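Local coordinates for protein anthranilate synthase component I (Streptococcus pneumoniae serotype 4, PDB 5KCK) that forms the first component of anthranilate synthase, a protein of antiparallel sheets with flanking helices, modelled here as two copies, at residues Pro48-Phe54 / Met121-Glu127; Leu71-Tyr75 / Thr353-Lys359; Tyr105-Gly109 / Ile373-Arg377; Gln110-Thr115 / Tyr380-Lys386. One frame throughout, in Å; residues are numbered along the deposited sequence.

Contact 1: residues Pro48-Phe54 / Met121-Glu127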
# COMPACT_ATOMS: atom_id res chain seq x y z
N PRO A 48 -0.29 22.69 19.08
CA PRO A 48 -1.59 23.32 18.83
C PRO A 48 -1.64 24.74 19.36
O PRO A 48 -1.00 25.08 20.35
CB PRO A 48 -2.56 22.41 19.60
CG PRO A 48 -1.74 21.91 20.75
CD PRO A 48 -0.34 21.74 20.20
N VAL A 49 -2.40 25.59 18.66
CA VAL A 49 -2.60 26.97 19.10
C VAL A 49 -3.58 27.04 20.27
O VAL A 49 -3.41 27.86 21.18
CB VAL A 49 -3.07 27.83 17.91
CG1 VAL A 49 -3.43 29.25 18.36
CG2 VAL A 49 -2.00 27.87 16.84
N PHE A 50 -4.60 26.19 20.27
CA PHE A 50 -5.65 26.18 21.28
C PHE A 50 -5.93 24.76 21.75
O PHE A 50 -5.84 23.79 20.99
CB PHE A 50 -7.01 26.70 20.79
CG PHE A 50 -6.99 28.10 20.31
CD1 PHE A 50 -6.56 29.13 21.13
CD2 PHE A 50 -7.46 28.41 19.04
CE1 PHE A 50 -6.56 30.43 20.69
CE2 PHE A 50 -7.46 29.71 18.59
CZ PHE A 50 -7.01 30.73 19.41
N GLU A 51 -6.35 24.68 23.01
CA GLU A 51 -7.02 23.52 23.57
C GLU A 51 -8.45 23.92 23.90
O GLU A 51 -8.68 24.92 24.60
CB GLU A 51 -6.31 23.04 24.84
CG GLU A 51 -7.01 21.91 25.55
CD GLU A 51 -6.40 21.61 26.91
OE1 GLU A 51 -6.52 22.45 27.83
OE2 GLU A 51 -5.80 20.52 27.07
N ILE A 52 -9.41 23.16 23.40
CA ILE A 52 -10.82 23.42 23.68
C ILE A 52 -11.39 22.19 24.36
O ILE A 52 -11.30 21.08 23.82
CB ILE A 52 -11.61 23.77 22.41
CG1 ILE A 52 -10.99 25.01 21.77
CG2 ILE A 52 -13.08 23.99 22.76
CD1 ILE A 52 -11.67 25.46 20.53
N LYS A 53 -11.97 22.38 25.53
CA LYS A 53 -12.34 21.26 26.38
C LYS A 53 -13.63 21.59 27.11
O LYS A 53 -13.87 22.74 27.49
CB LYS A 53 -11.19 20.95 27.36
CG LYS A 53 -11.59 20.53 28.74
CD LYS A 53 -10.48 20.82 29.75
CE LYS A 53 -9.26 19.95 29.53
NZ LYS A 53 -8.23 20.21 30.59
N PHE A 54 -14.48 20.57 27.27
CA PHE A 54 -15.72 20.66 28.05
C PHE A 54 -15.66 19.60 29.14
O PHE A 54 -15.60 18.40 28.85
CB PHE A 54 -16.94 20.44 27.16
CG PHE A 54 -18.25 20.82 27.81
CD1 PHE A 54 -18.54 22.15 28.11
CD2 PHE A 54 -19.21 19.87 28.09
CE1 PHE A 54 -19.74 22.50 28.69
CE2 PHE A 54 -20.41 20.21 28.68
CZ PHE A 54 -20.68 21.54 28.98
N MSE A 121 -15.55 16.53 26.20
CA MSE A 121 -15.07 16.93 24.89
C MSE A 121 -13.66 17.47 25.06
O MSE A 121 -13.38 18.20 26.02
CB MSE A 121 -15.98 17.99 24.26
CG MSE A 121 -15.53 18.45 22.90
SE MSE A 121 -16.63 19.90 22.20
CE MSE A 121 -15.78 21.39 23.12
N HIS A 122 -12.78 17.13 24.13
CA HIS A 122 -11.40 17.59 24.17
C HIS A 122 -10.86 17.67 22.75
O HIS A 122 -10.76 16.64 22.06
CB HIS A 122 -10.54 16.66 25.03
CG HIS A 122 -9.34 17.33 25.64
ND1 HIS A 122 -8.65 16.78 26.70
CD2 HIS A 122 -8.71 18.49 25.33
CE1 HIS A 122 -7.65 17.59 27.02
NE2 HIS A 122 -7.66 18.62 26.21
N PHE A 123 -10.53 18.87 22.30
CA PHE A 123 -9.92 19.08 21.00
C PHE A 123 -8.66 19.92 21.15
O PHE A 123 -8.61 20.84 21.97
CB PHE A 123 -10.88 19.79 20.02
CG PHE A 123 -11.95 18.89 19.47
CD1 PHE A 123 -11.71 18.09 18.37
CD2 PHE A 123 -13.22 18.86 20.06
CE1 PHE A 123 -12.69 17.26 17.86
CE2 PHE A 123 -14.21 18.04 19.55
CZ PHE A 123 -13.95 17.23 18.45
N PHE A 124 -7.66 19.60 20.34
CA PHE A 124 -6.56 20.51 20.10
C PHE A 124 -6.73 21.14 18.72
O PHE A 124 -7.21 20.50 17.78
CB PHE A 124 -5.21 19.79 20.18
CG PHE A 124 -4.80 19.35 21.56
CD1 PHE A 124 -4.53 20.27 22.55
CD2 PHE A 124 -4.63 18.00 21.84
CE1 PHE A 124 -4.13 19.87 23.82
CE2 PHE A 124 -4.22 17.59 23.10
CZ PHE A 124 -3.97 18.52 24.10
N VAL A 125 -6.32 22.41 18.60
CA VAL A 125 -6.53 23.19 17.38
C VAL A 125 -5.16 23.49 16.76
O VAL A 125 -4.33 24.14 17.39
CB VAL A 125 -7.31 24.48 17.67
CG1 VAL A 125 -7.59 25.22 16.38
CG2 VAL A 125 -8.59 24.15 18.42
N TYR A 126 -4.95 23.03 15.53
CA TYR A 126 -3.63 22.99 14.92
C TYR A 126 -3.54 23.81 13.63
O TYR A 126 -4.44 23.74 12.77
CB TYR A 126 -3.21 21.56 14.56
CG TYR A 126 -3.11 20.60 15.72
CD1 TYR A 126 -1.93 20.44 16.43
CD2 TYR A 126 -4.20 19.83 16.08
CE1 TYR A 126 -1.84 19.54 17.48
CE2 TYR A 126 -4.13 18.93 17.13
CZ TYR A 126 -2.95 18.79 17.83
OH TYR A 126 -2.89 17.89 18.87
N GLU A 127 -2.43 24.52 13.48
CA GLU A 127 -1.99 25.08 12.20
C GLU A 127 -0.62 24.56 11.81
O GLU A 127 -0.03 25.04 10.84
CB GLU A 127 -1.98 26.61 12.25
CG GLU A 127 -1.16 27.17 13.39
CD GLU A 127 -1.26 28.69 13.49
OE1 GLU A 127 -2.30 29.26 13.07
OE2 GLU A 127 -0.28 29.31 13.97

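Contact 2: residues Leu71-Tyr75 / Thr353-Lys359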
# COMPACT_ATOMS: atom_id res chain seq x y z
N LEU A 71 -20.37 23.09 21.30
CA LEU A 71 -20.22 22.78 19.88
C LEU A 71 -20.31 24.03 19.02
O LEU A 71 -19.56 24.17 18.05
CB LEU A 71 -21.25 21.73 19.45
CG LEU A 71 -21.14 20.39 20.17
CD1 LEU A 71 -22.14 19.38 19.61
CD2 LEU A 71 -19.72 19.85 20.10
N ASP A 72 -21.22 24.96 19.36
CA ASP A 72 -21.26 26.23 18.63
C ASP A 72 -19.94 26.98 18.76
O ASP A 72 -19.44 27.53 17.77
CB ASP A 72 -22.42 27.10 19.13
CG ASP A 72 -23.78 26.51 18.81
OD1 ASP A 72 -23.85 25.52 18.05
OD2 ASP A 72 -24.78 27.05 19.32
N PHE A 73 -19.36 27.00 19.96
CA PHE A 73 -18.09 27.69 20.13
C PHE A 73 -16.98 27.00 19.35
O PHE A 73 -16.17 27.66 18.68
CB PHE A 73 -17.72 27.78 21.61
CG PHE A 73 -16.49 28.62 21.87
CD1 PHE A 73 -16.52 30.00 21.74
CD2 PHE A 73 -15.29 28.01 22.24
CE1 PHE A 73 -15.38 30.77 21.98
CE2 PHE A 73 -14.15 28.77 22.48
CZ PHE A 73 -14.20 30.15 22.35
N LEU A 74 -16.91 25.67 19.43
CA LEU A 74 -15.87 24.95 18.71
C LEU A 74 -15.91 25.27 17.22
O LEU A 74 -14.87 25.54 16.61
CB LEU A 74 -16.00 23.45 18.94
CG LEU A 74 -15.06 22.58 18.12
CD1 LEU A 74 -13.66 22.63 18.70
CD2 LEU A 74 -15.59 21.15 18.01
N TYR A 75 -17.10 25.27 16.63
CA TYR A 75 -17.19 25.55 15.20
C TYR A 75 -16.78 26.97 14.90
O TYR A 75 -16.03 27.22 13.95
CB TYR A 75 -18.61 25.30 14.70
CG TYR A 75 -18.68 25.32 13.19
CD1 TYR A 75 -18.36 24.19 12.45
CD2 TYR A 75 -19.06 26.48 12.51
CE1 TYR A 75 -18.42 24.21 11.07
CE2 TYR A 75 -19.12 26.51 11.12
CZ TYR A 75 -18.79 25.36 10.41
OH TYR A 75 -18.84 25.35 9.04
N THR A 353 -24.37 23.56 9.85
CA THR A 353 -22.94 23.28 9.77
C THR A 353 -22.68 21.82 10.14
O THR A 353 -23.61 21.05 10.43
CB THR A 353 -22.13 24.18 10.71
OG1 THR A 353 -22.36 23.76 12.06
CG2 THR A 353 -22.54 25.67 10.55
N ALA A 354 -21.39 21.46 10.18
CA ALA A 354 -21.02 20.11 10.60
C ALA A 354 -21.48 19.82 12.03
O ALA A 354 -21.71 18.65 12.37
CB ALA A 354 -19.51 19.92 10.49
N MSE A 355 -21.61 20.84 12.88
CA MSE A 355 -22.09 20.61 14.25
C MSE A 355 -23.50 20.03 14.26
O MSE A 355 -23.81 19.16 15.07
CB MSE A 355 -22.06 21.90 15.06
CG MSE A 355 -20.69 22.54 15.12
SE MSE A 355 -19.36 21.44 16.06
CE MSE A 355 -18.75 20.25 14.61
N ASP A 356 -24.35 20.52 13.35
CA ASP A 356 -25.68 19.95 13.22
C ASP A 356 -25.63 18.52 12.72
O ASP A 356 -26.44 17.69 13.15
CB ASP A 356 -26.52 20.84 12.31
CG ASP A 356 -26.56 22.29 12.79
OD1 ASP A 356 -27.18 22.54 13.84
OD2 ASP A 356 -25.94 23.17 12.14
N ALA A 357 -24.67 18.19 11.86
CA ALA A 357 -24.48 16.80 11.45
C ALA A 357 -24.08 15.94 12.64
O ALA A 357 -24.54 14.80 12.78
CB ALA A 357 -23.43 16.71 10.34
N LEU A 358 -23.22 16.48 13.50
CA LEU A 358 -22.78 15.75 14.68
C LEU A 358 -23.94 15.54 15.64
O LEU A 358 -24.18 14.43 16.12
CB LEU A 358 -21.63 16.49 15.36
CG LEU A 358 -21.25 16.01 16.76
CD1 LEU A 358 -20.88 14.56 16.69
CD2 LEU A 358 -20.10 16.83 17.28
N LYS A 359 -24.69 16.61 15.92
CA LYS A 359 -25.81 16.48 16.84
C LYS A 359 -26.91 15.59 16.27
O LYS A 359 -27.63 14.94 17.04
CB LYS A 359 -26.36 17.86 17.19
CG LYS A 359 -25.38 18.67 18.02
CD LYS A 359 -26.05 19.83 18.72
CE LYS A 359 -26.21 21.01 17.80
NZ LYS A 359 -26.91 22.11 18.50
O HOH W 1 -24.91 23.21 19.83
O HOH W 2 -26.18 23.81 16.16
O HOH W 3 -19.57 22.62 8.20

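Contact 3: residues Tyr105-Gly109 / Ile373-Arg377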
# COMPACT_ATOMS: atom_id res chain seq x y z
N TYR A 105 -28.27 17.85 24.93
CA TYR A 105 -29.30 18.10 23.94
C TYR A 105 -30.46 17.12 24.03
O TYR A 105 -31.50 17.37 23.40
CB TYR A 105 -28.69 18.07 22.52
CG TYR A 105 -27.45 18.94 22.42
CD1 TYR A 105 -27.54 20.32 22.29
CD2 TYR A 105 -26.18 18.37 22.49
CE1 TYR A 105 -26.40 21.12 22.23
CE2 TYR A 105 -25.03 19.15 22.41
CZ TYR A 105 -25.15 20.53 22.28
OH TYR A 105 -24.01 21.31 22.22
N GLU A 106 -30.34 16.05 24.82
CA GLU A 106 -31.44 15.15 25.13
C GLU A 106 -31.44 14.85 26.63
O GLU A 106 -30.39 14.85 27.28
CB GLU A 106 -31.34 13.84 24.35
CG GLU A 106 -31.25 14.00 22.85
CD GLU A 106 -32.54 14.52 22.23
OE1 GLU A 106 -33.59 14.50 22.92
OE2 GLU A 106 -32.49 14.95 21.06
N GLU A 107 -32.63 14.59 27.17
CA GLU A 107 -32.77 14.21 28.58
C GLU A 107 -32.61 12.70 28.69
O GLU A 107 -33.57 11.95 28.49
CB GLU A 107 -34.11 14.67 29.14
CG GLU A 107 -34.08 16.08 29.73
CD GLU A 107 -35.47 16.60 30.10
OE1 GLU A 107 -36.39 15.77 30.31
OE2 GLU A 107 -35.64 17.84 30.18
N ILE A 108 -31.40 12.25 29.04
CA ILE A 108 -31.13 10.82 29.15
C ILE A 108 -31.09 10.34 30.59
O ILE A 108 -30.81 9.16 30.84
CB ILE A 108 -29.81 10.47 28.42
CG1 ILE A 108 -28.62 11.10 29.14
CG2 ILE A 108 -29.88 10.94 26.98
CD1 ILE A 108 -27.27 10.64 28.60
N GLY A 109 -31.36 11.22 31.56
CA GLY A 109 -31.39 10.83 32.95
C GLY A 109 -30.05 11.05 33.64
O GLY A 109 -29.09 11.58 33.06
N ILE A 373 -33.69 7.50 22.16
CA ILE A 373 -33.75 8.24 23.42
C ILE A 373 -34.17 7.33 24.57
O ILE A 373 -33.58 7.36 25.66
CB ILE A 373 -34.67 9.46 23.30
CG1 ILE A 373 -34.00 10.55 22.47
CG2 ILE A 373 -35.02 10.00 24.68
CD1 ILE A 373 -34.97 11.65 22.05
N ARG A 374 -35.20 6.50 24.36
CA ARG A 374 -35.60 5.54 25.38
C ARG A 374 -34.47 4.55 25.68
O ARG A 374 -34.22 4.21 26.84
CB ARG A 374 -36.87 4.80 24.93
CG ARG A 374 -37.28 3.63 25.82
CD ARG A 374 -37.81 4.11 27.16
NE ARG A 374 -38.85 5.12 27.00
CZ ARG A 374 -40.15 4.86 26.93
NH1 ARG A 374 -40.58 3.60 27.01
NH2 ARG A 374 -41.02 5.84 26.78
N ALA A 375 -33.78 4.08 24.64
CA ALA A 375 -32.68 3.15 24.85
C ALA A 375 -31.56 3.80 25.66
O ALA A 375 -30.93 3.15 26.51
CB ALA A 375 -32.15 2.64 23.51
N MSE A 376 -31.31 5.09 25.44
CA MSE A 376 -30.28 5.78 26.19
C MSE A 376 -30.67 5.98 27.65
O MSE A 376 -29.83 5.88 28.54
CB MSE A 376 -29.95 7.12 25.55
CG MSE A 376 -29.18 6.99 24.24
SE MSE A 376 -28.62 8.72 23.49
CE MSE A 376 -30.39 9.57 23.37
N ARG A 377 -31.96 6.25 27.92
CA ARG A 377 -32.39 6.32 29.31
C ARG A 377 -32.24 4.97 30.00
O ARG A 377 -31.78 4.89 31.14
CB ARG A 377 -33.83 6.85 29.39
CG ARG A 377 -33.96 8.31 28.92
CD ARG A 377 -35.34 8.91 29.23
NE ARG A 377 -35.67 8.79 30.66
CZ ARG A 377 -35.61 9.79 31.54
NH1 ARG A 377 -35.24 11.01 31.16
NH2 ARG A 377 -35.93 9.57 32.80
O HOH W 4 -31.29 7.24 32.66

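Contact 4: residues Gln110-Thr115 / Tyr380-Lys386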
# COMPACT_ATOMS: atom_id res chain seq x y z
N GLN A 110 -29.98 10.61 34.90
CA GLN A 110 -28.78 10.84 35.69
C GLN A 110 -27.62 10.01 35.15
O GLN A 110 -27.76 8.81 34.91
CB GLN A 110 -29.02 10.53 37.16
CG GLN A 110 -27.78 10.76 38.01
CD GLN A 110 -28.09 10.86 39.49
OE1 GLN A 110 -29.24 10.72 39.91
NE2 GLN A 110 -27.05 11.11 40.28
N ILE A 111 -26.48 10.66 34.97
CA ILE A 111 -25.30 9.99 34.42
C ILE A 111 -24.57 9.28 35.56
O ILE A 111 -24.33 9.90 36.61
CB ILE A 111 -24.41 11.00 33.72
CG1 ILE A 111 -25.18 11.65 32.57
CG2 ILE A 111 -23.12 10.36 33.22
CD1 ILE A 111 -24.40 12.66 31.82
N PRO A 112 -24.21 8.00 35.40
CA PRO A 112 -23.56 7.27 36.50
C PRO A 112 -22.17 7.79 36.82
O PRO A 112 -21.63 8.67 36.14
CB PRO A 112 -23.50 5.83 35.97
CG PRO A 112 -24.50 5.77 34.86
CD PRO A 112 -24.50 7.13 34.25
N GLU A 113 -21.60 7.23 37.88
CA GLU A 113 -20.27 7.61 38.34
C GLU A 113 -19.23 7.43 37.24
O GLU A 113 -19.26 6.45 36.49
CB GLU A 113 -19.92 6.76 39.57
CG GLU A 113 -18.50 6.91 40.09
CD GLU A 113 -18.13 5.79 41.04
OE1 GLU A 113 -19.01 4.95 41.34
OE2 GLU A 113 -16.95 5.73 41.47
N ASP A 114 -18.32 8.39 37.15
CA ASP A 114 -17.21 8.35 36.20
C ASP A 114 -16.00 7.73 36.89
O ASP A 114 -15.41 8.33 37.79
CB ASP A 114 -16.89 9.76 35.70
CG ASP A 114 -15.87 9.76 34.58
OD1 ASP A 114 -15.26 8.71 34.30
OD2 ASP A 114 -15.67 10.84 33.98
N THR A 115 -15.62 6.52 36.47
CA THR A 115 -14.45 5.86 37.01
C THR A 115 -13.18 6.13 36.21
O THR A 115 -12.11 5.67 36.61
CB THR A 115 -14.68 4.35 37.11
OG1 THR A 115 -15.04 3.84 35.82
CG2 THR A 115 -15.78 4.03 38.12
N TYR A 380 -28.59 4.02 31.00
CA TYR A 380 -28.09 4.63 32.22
C TYR A 380 -28.91 4.28 33.46
O TYR A 380 -28.57 4.73 34.56
CB TYR A 380 -27.97 6.14 32.04
CG TYR A 380 -26.62 6.51 31.48
CD1 TYR A 380 -25.61 5.55 31.37
CD2 TYR A 380 -26.33 7.81 31.08
CE1 TYR A 380 -24.36 5.87 30.88
CE2 TYR A 380 -25.08 8.14 30.58
CZ TYR A 380 -24.10 7.16 30.48
OH TYR A 380 -22.86 7.49 29.99
N GLU A 381 -29.95 3.47 33.31
CA GLU A 381 -30.55 2.82 34.46
C GLU A 381 -29.89 1.49 34.76
O GLU A 381 -29.98 1.00 35.89
CB GLU A 381 -32.06 2.62 34.23
CG GLU A 381 -32.84 3.94 34.15
CD GLU A 381 -34.28 3.79 33.67
OE1 GLU A 381 -34.72 2.67 33.35
OE2 GLU A 381 -34.98 4.82 33.62
N LEU A 382 -29.18 0.91 33.79
CA LEU A 382 -28.54 -0.39 33.91
C LEU A 382 -27.02 -0.30 34.05
O LEU A 382 -26.45 -0.92 34.94
CB LEU A 382 -28.90 -1.25 32.70
CG LEU A 382 -30.39 -1.44 32.53
CD1 LEU A 382 -30.69 -2.15 31.23
CD2 LEU A 382 -30.94 -2.23 33.72
N GLU A 383 -26.35 0.44 33.18
CA GLU A 383 -24.90 0.57 33.31
C GLU A 383 -24.56 1.40 34.54
O GLU A 383 -25.28 2.33 34.90
CB GLU A 383 -24.31 1.19 32.05
CG GLU A 383 -24.39 0.28 30.83
CD GLU A 383 -23.67 0.84 29.62
OE1 GLU A 383 -23.13 1.97 29.71
OE2 GLU A 383 -23.65 0.16 28.56
N THR A 384 -23.46 1.03 35.19
CA THR A 384 -23.07 1.64 36.45
C THR A 384 -21.88 2.59 36.32
O THR A 384 -21.47 3.18 37.32
CB THR A 384 -22.75 0.55 37.49
OG1 THR A 384 -21.66 -0.25 37.02
CG2 THR A 384 -23.95 -0.34 37.69
N GLU A 385 -21.34 2.76 35.12
CA GLU A 385 -20.22 3.65 34.87
C GLU A 385 -20.55 4.56 33.70
O GLU A 385 -21.08 4.09 32.69
CB GLU A 385 -18.93 2.88 34.55
CG GLU A 385 -18.42 1.95 35.64
CD GLU A 385 -17.24 1.11 35.16
OE1 GLU A 385 -17.47 0.11 34.45
OE2 GLU A 385 -16.09 1.48 35.48
N LYS A 386 -20.23 5.84 33.84
CA LYS A 386 -20.33 6.77 32.72
C LYS A 386 -19.52 6.24 31.55
O LYS A 386 -18.39 5.77 31.71
CB LYS A 386 -19.83 8.14 33.15
CG LYS A 386 -19.84 9.20 32.08
CD LYS A 386 -19.42 10.53 32.67
CE LYS A 386 -19.39 11.62 31.61
NZ LYS A 386 -18.67 12.82 32.14
O HOH W 5 -15.75 11.21 31.56
O HOH W 6 -16.67 6.04 33.73

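Contact 1: residues Pro48-Phe54 / Met121-Glu127
Glu51 reaches diagonally to His122 across an antiparallel strand pair with a classic beta bulge at one end. Strands 50-54 and 121-126 are neighbours in a large antiparallel sheet. Val49 and Phe50 both face Val125, which makes the bulge. Val49 N donates to Val125 O (2.7 Å), and Val125 N donates to Phe50 O. Beyond the bulge the ladder is regular, with paired bonds between Ile52 and Phe123 and between Phe54 and Met121.

The polar side-chain contact is a His-carboxylate hydrogen bond. His122 NE2 donates to Glu51 OE2 at 2.8 Å. The oxygen lies in the ring plane, but the nitrogen sits above the carboxylate plane, and the two planes are 61° apart. Glu51 gets there with CG anti to its backbone N (chi1 175°) and an extended chain. His122 ND1 bonds Tyr250 OH, so both ring nitrogens are held and the ring rotation is fixed. Lys53 CE lies over one face of this ring, 3.8 Å from His122 CE1.

Apolar contacts fill the face of Phe50, Ile52 and Met121. Ile52 CG2 meets the selenomethionine methyl Met121 CE at 3.8 Å, and Phe50 CB meets Val125 CG2 at 3.8 Å. Leu74 of helix 70-78 packs on Ile52. At the bulge end Tyr126 OH bonds His25 O of the second subunit, while Pro48 CB lies over a face of the Tyr126 ring, 3.6 Å from CE1.

Contact 2: residues Leu71-Tyr75 / Thr353-Lys359
A helix pair across the two family regions of the chain brings Leu71 and Tyr75 onto Thr353 and Met355. The axes of helix segments 71-75 and 354-359 are 10.1 Å apart at closest approach, and their N-to-C directions are 144° apart. Met355, a selenomethionine, is central. Its chain bends at chi2 and chi3, which lays SE 3.4 Å from Leu71 O and 3.9 Å from Leu71 CB. Its CG meets Tyr75 CB at 3.5 Å.

The Tyr75 ring takes Thr353 over one face. Thr353 CB lies 3.6 Å from Tyr75 CZ, off-centre toward the rim, in a CH-pi contact. This threonine is the N-cap of helix 354-361 and forms a capping box with Asp356. Thr353 OG1 accepts from Met355 N, and Thr353 N donates to the anti lone pair of Asp356 OD2 at 2.8 Å. The capping bonds are consistent with a fixed position for the threonine on the ring. His79 also stacks with Tyr75.

On the apolar side Leu71 CD1 touches Leu358 CD2 and Lys359 CG; the leucines cross at about a right angle. Leu397 of strand 393-398 packs on both Leu74 and Met355.

Water links the polar rim. One water accepts from Lys359 NZ and donates weakly to Asp72 OD1. A second accepts from Lys359 NZ, donates to Asp356 OD1 and donates weakly to Asp72 OD1. A third lies 2.9 Å from Tyr75 OH and accepts from Ala354 N.

Contact 3: residues Tyr105-Gly109 / Ile373-Arg377
Ile108 and Met376 make the tight, buried part of this contact. Ile108 CG2 lies 3.9 Å from the selenomethionine methyl Met376 CE. The Met376 chain is extended at chi2 and bends at chi3 (-57°), which brings the methyl round to the isoleucine. Tyr99, Ile102 and Pro363 also pack on Met376.

Backbone contacts close in beside this pair. Arg377 CA approaches Ile108 O at 3.6 Å in a CA-H...O contact. One water donates to both Ile108 O and Arg377 O and so bridges loop and helix.

The solvent side is looser. Arg377 NH1 donates to Glu107 O over a long 3.3 Å. The oxygen lies near the guanidinium plane, but the nitrogen stands 64° out of the carbonyl plane, not on a lone pair of the oxygen. Gly109 CA lies over one face of the same guanidinium. The Glu107 carboxylate is not in contact with the arginine: Glu107 OE1 is 5.0 Å from Arg377 NH1. Further along, Glu106 OE1 reaches Ile373 CD1 at 3.3 Å, a carboxylate oxygen against a methyl group.

The arrangement is an irregular loop laid along helix 372-382, joining the N-terminal family region to the second family region.

Contact 4: residues Gln110-Thr115 / Tyr380-Lys386
Lys386 N donates to Glu113 O at 2.9 Å, where loop 110-115 meets the chain that leaves helix 372-382. Glu385 CA adds a CA-H...O contact to the same oxygen.

Pro112 and Tyr380 form the apolar centre. Pro112 CD stands over the middle of the Tyr380 ring, 3.5 Å from CD1, in a CH-pi contact only 9° off the ring normal. The two side chains cross at about a right angle. Pro112 CG also lies 3.5 Å from Glu383 O. Ile111 lies beside Tyr380 and points the same way. Its CG2 also touches Lys386 CG at 3.7 Å. The tyrosine hydroxyl is held by Asp100 and by the backbone N of Arg387.

Thr115 and Glu385 make the polar end. Thr115 OG1 donates to Glu385 OE2 at 2.6 Å, on the anti side of the carboxylate and 25° out of its plane. His187 ND1 bonds this same OE2. A water accepts from Thr115 N and donates to Lys386 O, bridging the two backbones.

The Lys386 chain is fully extended, with CG anti to the backbone N (chi1 178°). It runs past Asp114, with Lys386 NZ 4.0 Å from Asp114 OD2, and reaches its salt bridge with Asp120. Asp114 OD1 is engaged by Ile116 N and Gly117 N.

The lysine charge is probably balanced mainly by Asp120, with a longer-range attraction from Asp114.

All four contacts pair a segment between residues 48 and 115 with a later one. Contact 1 stays within the N-terminal family region. Contacts 2, 3 and 4 join that region to the second family region. Their segments alternate along the chain, so every pair of contacts crosses. Contacts 1 and 2 have centres about 15 Å apart and touch: Leu71 and Leu74 of helix 70-78 pack on strands 50-55 and 121-126. Contact 2 meets contact 3 through Tyr105, with centres about 20 Å apart. Contacts 3 and 4 have centres about 13 Å apart and share helix 372-382 and one long loop. Contacts 2, 3 and 4 thus join the two family regions at a helix pair and along one loop.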